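Local coordinates for flagellar basal body rod modification protein (Helicobacter pylori 26695, PDB 4ZZF) that is probably required for assembly of the flagellar hook, perhaps as a scaffolding protein, and is seen here as a truncated form containing its Ig-like domain, at residues Lys24-Ile35 and Tyr62-Trp73. Sequence-based numbering, arbitrary orientation.
Sequences KLSFSLFFDEKI and YNGQKGYINFEW
Phe27 O receives the amide of Phe71, N to O 2.7 Å and nearly straight at 169°, in the antiparallel pairing of strands 25-31 and 67-73, from Leu25–Trp73 to Phe31–Gly67. On the inward face, the Phe27 ring lays one face over Phe71 CB, Phe27 CZ 3.4 Å from Phe71 CB; CG sits between backbone N and carbonyl carbon (chi1 70°), which swings the ring toward Phe71 on the partner strand. The two rings are slid apart and barely overlap. Phe71 also meets Leu29 CB through CE2, and Phe31 CE1 lies at its ring edge; Ile44, Leu59 and Ile90 pack around this cluster. On the other face, Phe30 turns its edge to the Tyr68 ring, CD1 standing 3.5 Å above the centre of the Tyr68 plane, while Tyr68 OH bonds to Glu112 O. One water, its O 2.8 Å from Ser28 OG, donates to Asn70 OD1. Lys24 NZ reaches Glu72 OE2 at 3.1 Å from above the carboxylate plane, an exposed salt bridge. Past the Phe31–Gly67 end, Ile35 holds the type II turn Tyr62–Gln65 through Ile35 N to Gln65 O and Gly64 N to Ile35 O, both 2.8 Å. The twisted two-stranded sheet packs against strands 43-47 and 86-94, the layered beta architecture of an Ig-like domain.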
loop_
_atom_site.group_PDB
_atom_site.type_symbol
_atom_site.label_atom_id
_atom_site.label_comp_id
_atom_site.label_asym_id
_atom_site.label_seq_id
_atom_site.Cartn_x
_atom_site.Cartn_y
_atom_site.Cartn_z
ATOM N N LYS A 24 24.563 24.074 -20.293
ATOM C CA LYS A 24 24.452 22.622 -20.200
ATOM C C LYS A 24 23.081 22.203 -19.692
ATOM O O LYS A 24 22.386 22.963 -19.013
ATOM C CB LYS A 24 25.530 22.059 -19.262
ATOM C CG LYS A 24 24.990 21.812 -17.844
ATOM C CD LYS A 24 25.952 21.080 -16.917
ATOM C CE LYS A 24 27.376 21.614 -16.999
ATOM N NZ LYS A 24 28.226 21.036 -15.909
ATOM N N LEU A 25 22.696 20.981 -20.011
ATOM C CA LEU A 25 21.450 20.461 -19.492
ATOM C C LEU A 25 21.709 19.232 -18.639
ATOM O O LEU A 25 22.194 18.222 -19.132
ATOM C CB LEU A 25 20.500 20.126 -20.631
ATOM C CG LEU A 25 19.189 19.541 -20.131
ATOM C CD1 LEU A 25 18.407 20.596 -19.347
ATOM C CD2 LEU A 25 18.407 19.025 -21.310
ATOM N N SER A 26 21.410 19.331 -17.353
ATOM C CA SER A 26 21.419 18.163 -16.490
ATOM C C SER A 26 20.082 17.476 -16.642
ATOM O O SER A 26 19.049 18.147 -16.720
ATOM C CB SER A 26 21.658 18.545 -15.027
ATOM O OG SER A 26 23.003 18.935 -14.830
ATOM N N PHE A 27 20.096 16.149 -16.707
ATOM C CA PHE A 27 18.853 15.382 -16.747
ATOM C C PHE A 27 19.075 13.980 -16.185
ATOM O O PHE A 27 20.205 13.503 -16.069
ATOM C CB PHE A 27 18.297 15.308 -18.177
ATOM C CG PHE A 27 19.114 14.445 -19.100
ATOM C CD1 PHE A 27 20.175 14.981 -19.812
ATOM C CD2 PHE A 27 18.830 13.095 -19.248
ATOM C CE1 PHE A 27 20.931 14.184 -20.654
ATOM C CE2 PHE A 27 19.582 12.300 -20.091
ATOM C CZ PHE A 27 20.628 12.836 -20.792
ATOM N N SER A 28 17.979 13.320 -15.848
ATOM C CA SER A 28 18.027 12.023 -15.198
ATOM C C SER A 28 17.161 10.986 -15.947
ATOM O O SER A 28 16.091 11.309 -16.486
ATOM C CB SER A 28 17.592 12.187 -13.739
ATOM O OG SER A 28 16.971 11.026 -13.238
ATOM N N LEU A 29 17.668 9.756 -16.020
ATOM C CA LEU A 29 16.956 8.642 -16.634
ATOM C C LEU A 29 16.862 7.480 -15.658
ATOM O O LEU A 29 17.817 7.185 -14.928
ATOM C CB LEU A 29 17.656 8.175 -17.912
ATOM C CG LEU A 29 17.573 9.124 -19.097
ATOM C CD1 LEU A 29 18.352 8.544 -20.281
ATOM C CD2 LEU A 29 16.139 9.333 -19.460
ATOM N N PHE A 30 15.725 6.798 -15.652
ATOM C CA PHE A 30 15.555 5.677 -14.744
ATOM C C PHE A 30 15.724 4.352 -15.476
ATOM O O PHE A 30 15.005 4.084 -16.448
ATOM C CB PHE A 30 14.187 5.746 -14.069
ATOM C CG PHE A 30 13.924 4.624 -13.108
ATOM C CD1 PHE A 30 14.325 4.720 -11.789
ATOM C CD2 PHE A 30 13.265 3.466 -13.527
ATOM C CE1 PHE A 30 14.070 3.680 -10.901
ATOM C CE2 PHE A 30 13.015 2.435 -12.648
ATOM C CZ PHE A 30 13.417 2.544 -11.328
ATOM N N PHE A 31 16.665 3.527 -15.004
ATOM C CA PHE A 31 16.874 2.203 -15.586
ATOM C C PHE A 31 16.320 1.108 -14.670
ATOM O O PHE A 31 16.805 0.896 -13.558
ATOM C CB PHE A 31 18.363 1.992 -15.900
ATOM C CG PHE A 31 18.874 2.934 -16.959
ATOM C CD1 PHE A 31 19.291 4.223 -16.620
ATOM C CD2 PHE A 31 18.872 2.561 -18.297
ATOM C CE1 PHE A 31 19.733 5.111 -17.590
ATOM C CE2 PHE A 31 19.312 3.438 -19.277
ATOM C CZ PHE A 31 19.743 4.727 -18.925
ATOM N N ASP A 32 15.286 0.432 -15.162
ATOM C CA ASP A 32 14.570 -0.604 -14.418
ATOM C C ASP A 32 15.424 -1.828 -14.092
ATOM O O ASP A 32 15.152 -2.542 -13.131
ATOM C CB ASP A 32 13.342 -1.028 -15.223
ATOM C CG ASP A 32 12.506 0.170 -15.655
ATOM O OD1 ASP A 32 12.935 0.907 -16.574
ATOM O OD2 ASP A 32 11.439 0.395 -15.054
ATOM N N GLU A 33 16.442 -2.050 -14.917
ATOM C CA GLU A 33 17.395 -3.148 -14.781
ATOM C C GLU A 33 18.788 -2.577 -14.862
ATOM O O GLU A 33 18.978 -1.546 -15.520
ATOM C CB GLU A 33 17.244 -4.178 -15.905
ATOM C CG GLU A 33 16.058 -5.074 -15.851
ATOM C CD GLU A 33 16.094 -6.074 -16.988
ATOM O OE1 GLU A 33 17.164 -6.178 -17.651
ATOM O OE2 GLU A 33 15.062 -6.741 -17.236
ATOM N N LYS A 34 19.759 -3.255 -14.251
ATOM C CA LYS A 34 21.158 -2.914 -14.446
ATOM C C LYS A 34 21.514 -2.890 -15.923
ATOM O O LYS A 34 21.199 -3.817 -16.657
ATOM C CB LYS A 34 22.075 -3.919 -13.740
ATOM C CG LYS A 34 22.145 -3.756 -12.248
ATOM C CD LYS A 34 23.251 -4.608 -11.654
ATOM C CE LYS A 34 23.358 -4.358 -10.152
ATOM N NZ LYS A 34 24.557 -5.007 -9.534
ATOM N N ILE A 35 22.179 -1.837 -16.367
ATOM C CA ILE A 35 22.638 -1.793 -17.752
ATOM C C ILE A 35 23.688 -2.880 -18.000
ATOM O O ILE A 35 24.645 -3.008 -17.238
ATOM C CB ILE A 35 23.233 -0.422 -18.099
ATOM C CG1 ILE A 35 22.168 0.662 -17.944
ATOM C CG2 ILE A 35 23.791 -0.424 -19.489
ATOM C CD1 ILE A 35 22.737 2.038 -17.944
ATOM N N TYR A 62 28.278 3.019 -18.627
ATOM C CA TYR A 62 27.445 2.946 -17.434
ATOM C C TYR A 62 27.097 1.511 -17.127
ATOM O O TYR A 62 26.155 1.228 -16.375
ATOM C CB TYR A 62 26.185 3.804 -17.605
ATOM C CG TYR A 62 26.509 5.278 -17.674
ATOM C CD1 TYR A 62 26.877 5.868 -18.877
ATOM C CD2 TYR A 62 26.486 6.071 -16.531
ATOM C CE1 TYR A 62 27.199 7.213 -18.952
ATOM C CE2 TYR A 62 26.800 7.419 -16.589
ATOM C CZ TYR A 62 27.156 7.985 -17.804
ATOM O OH TYR A 62 27.470 9.323 -17.882
ATOM N N ASN A 63 27.869 0.604 -17.719
ATOM C CA ASN A 63 27.688 -0.822 -17.492
ATOM C C ASN A 63 27.603 -1.116 -16.011
ATOM O O ASN A 63 28.404 -0.616 -15.235
ATOM C CB ASN A 63 28.830 -1.629 -18.130
ATOM C CG ASN A 63 28.661 -3.115 -17.928
ATOM O OD1 ASN A 63 27.809 -3.749 -18.559
ATOM N ND2 ASN A 63 29.448 -3.679 -17.025
ATOM N N GLY A 64 26.593 -1.877 -15.606
ATOM C CA GLY A 64 26.452 -2.237 -14.205
ATOM C C GLY A 64 25.554 -1.358 -13.344
ATOM O O GLY A 64 25.183 -1.757 -12.236
ATOM N N GLN A 65 25.175 -0.181 -13.839
ATOM C CA GLN A 65 24.375 0.735 -13.037
ATOM C C GLN A 65 22.887 0.569 -13.296
ATOM O O GLN A 65 22.487 0.184 -14.395
ATOM C CB GLN A 65 24.799 2.170 -13.313
ATOM C CG GLN A 65 26.281 2.396 -13.077
ATOM C CD GLN A 65 26.702 3.818 -13.341
ATOM O OE1 GLN A 65 25.952 4.769 -13.080
ATOM N NE2 GLN A 65 27.901 3.978 -13.874
ATOM N N LYS A 66 22.074 0.861 -12.282
ATOM C CA LYS A 66 20.614 0.806 -12.397
ATOM C C LYS A 66 19.954 1.926 -11.587
ATOM O O LYS A 66 20.624 2.621 -10.824
ATOM C CB LYS A 66 20.074 -0.547 -11.929
ATOM C CG LYS A 66 20.138 -0.760 -10.425
ATOM C CD LYS A 66 19.580 -2.144 -10.034
ATOM C CE LYS A 66 18.069 -2.192 -10.222
ATOM N NZ LYS A 66 17.472 -3.552 -10.059
ATOM N N GLY A 67 18.642 2.091 -11.739
ATOM C CA GLY A 67 17.936 3.150 -11.038
ATOM C C GLY A 67 18.110 4.472 -11.762
ATOM O O GLY A 67 18.281 4.494 -12.982
ATOM N N TYR A 68 18.052 5.572 -11.015
ATOM C CA TYR A 68 18.226 6.904 -11.581
ATOM C C TYR A 68 19.701 7.209 -11.803
ATOM O O TYR A 68 20.508 7.096 -10.889
ATOM C CB TYR A 68 17.612 7.968 -10.672
ATOM C CG TYR A 68 16.091 7.987 -10.674
ATOM C CD1 TYR A 68 15.383 8.501 -11.754
ATOM C CD2 TYR A 68 15.373 7.514 -9.589
ATOM C CE1 TYR A 68 14.000 8.531 -11.756
ATOM C CE2 TYR A 68 14.000 7.541 -9.575
ATOM C CZ TYR A 68 13.316 8.043 -10.657
ATOM O OH TYR A 68 11.951 8.044 -10.632
ATOM N N ILE A 69 20.046 7.604 -13.020
ATOM C CA ILE A 69 21.408 8.025 -13.329
ATOM C C ILE A 69 21.366 9.451 -13.883
ATOM O O ILE A 69 20.500 9.772 -14.701
ATOM C CB ILE A 69 22.080 7.064 -14.337
ATOM C CG1 ILE A 69 22.042 5.630 -13.806
ATOM C CG2 ILE A 69 23.536 7.464 -14.604
ATOM C CD1 ILE A 69 22.525 4.588 -14.812
ATOM N N ASN A 70 22.280 10.312 -13.436
ATOM C CA ASN A 70 22.300 11.697 -13.915
ATOM C C ASN A 70 23.259 11.891 -15.076
ATOM O O ASN A 70 24.366 11.373 -15.080
ATOM C CB ASN A 70 22.660 12.660 -12.790
ATOM C CG ASN A 70 21.759 12.498 -11.598
ATOM O OD1 ASN A 70 20.546 12.679 -11.694
ATOM N ND2 ASN A 70 22.338 12.137 -10.469
ATOM N N PHE A 71 22.805 12.631 -16.072
ATOM C CA PHE A 71 23.594 12.869 -17.263
ATOM C C PHE A 71 23.670 14.358 -17.543
ATOM O O PHE A 71 22.918 15.144 -16.961
ATOM C CB PHE A 71 22.994 12.149 -18.466
ATOM C CG PHE A 71 22.860 10.655 -18.289
ATOM C CD1 PHE A 71 23.900 9.808 -18.634
ATOM C CD2 PHE A 71 21.683 10.105 -17.796
ATOM C CE1 PHE A 71 23.768 8.438 -18.494
ATOM C CE2 PHE A 71 21.544 8.738 -17.646
ATOM C CZ PHE A 71 22.589 7.902 -17.992
ATOM N N GLU A 72 24.585 14.741 -18.430
ATOM C CA GLU A 72 24.650 16.115 -18.898
ATOM C C GLU A 72 24.741 16.110 -20.409
ATOM O O GLU A 72 25.313 15.199 -21.008
ATOM C CB GLU A 72 25.837 16.862 -18.280
ATOM C CG GLU A 72 25.650 17.186 -16.796
ATOM C CD GLU A 72 26.853 17.880 -16.152
ATOM O OE1 GLU A 72 27.972 17.816 -16.711
ATOM O OE2 GLU A 72 26.663 18.493 -15.073
ATOM N N TRP A 73 24.142 17.120 -21.017
ATOM C CA TRP A 73 24.229 17.331 -22.447
ATOM C C TRP A 73 24.670 18.771 -22.697
ATOM O O TRP A 73 24.069 19.696 -22.139
ATOM C CB TRP A 73 22.885 17.062 -23.094
ATOM C CG TRP A 73 22.820 17.393 -24.540
ATOM C CD1 TRP A 73 23.771 17.152 -25.479
ATOM C CD2 TRP A 73 21.734 18.039 -25.209
ATOM N NE1 TRP A 73 23.335 17.595 -26.705
ATOM C CE2 TRP A 73 22.092 18.138 -26.566
ATOM C CE3 TRP A 73 20.498 18.530 -24.802
ATOM C CZ2 TRP A 73 21.254 18.725 -27.509
ATOM C CZ3 TRP A 73 19.666 19.098 -25.742
ATOM C CH2 TRP A 73 20.050 19.193 -27.080
HETATM O O HOH W 1 18.077 11.600 -10.675
#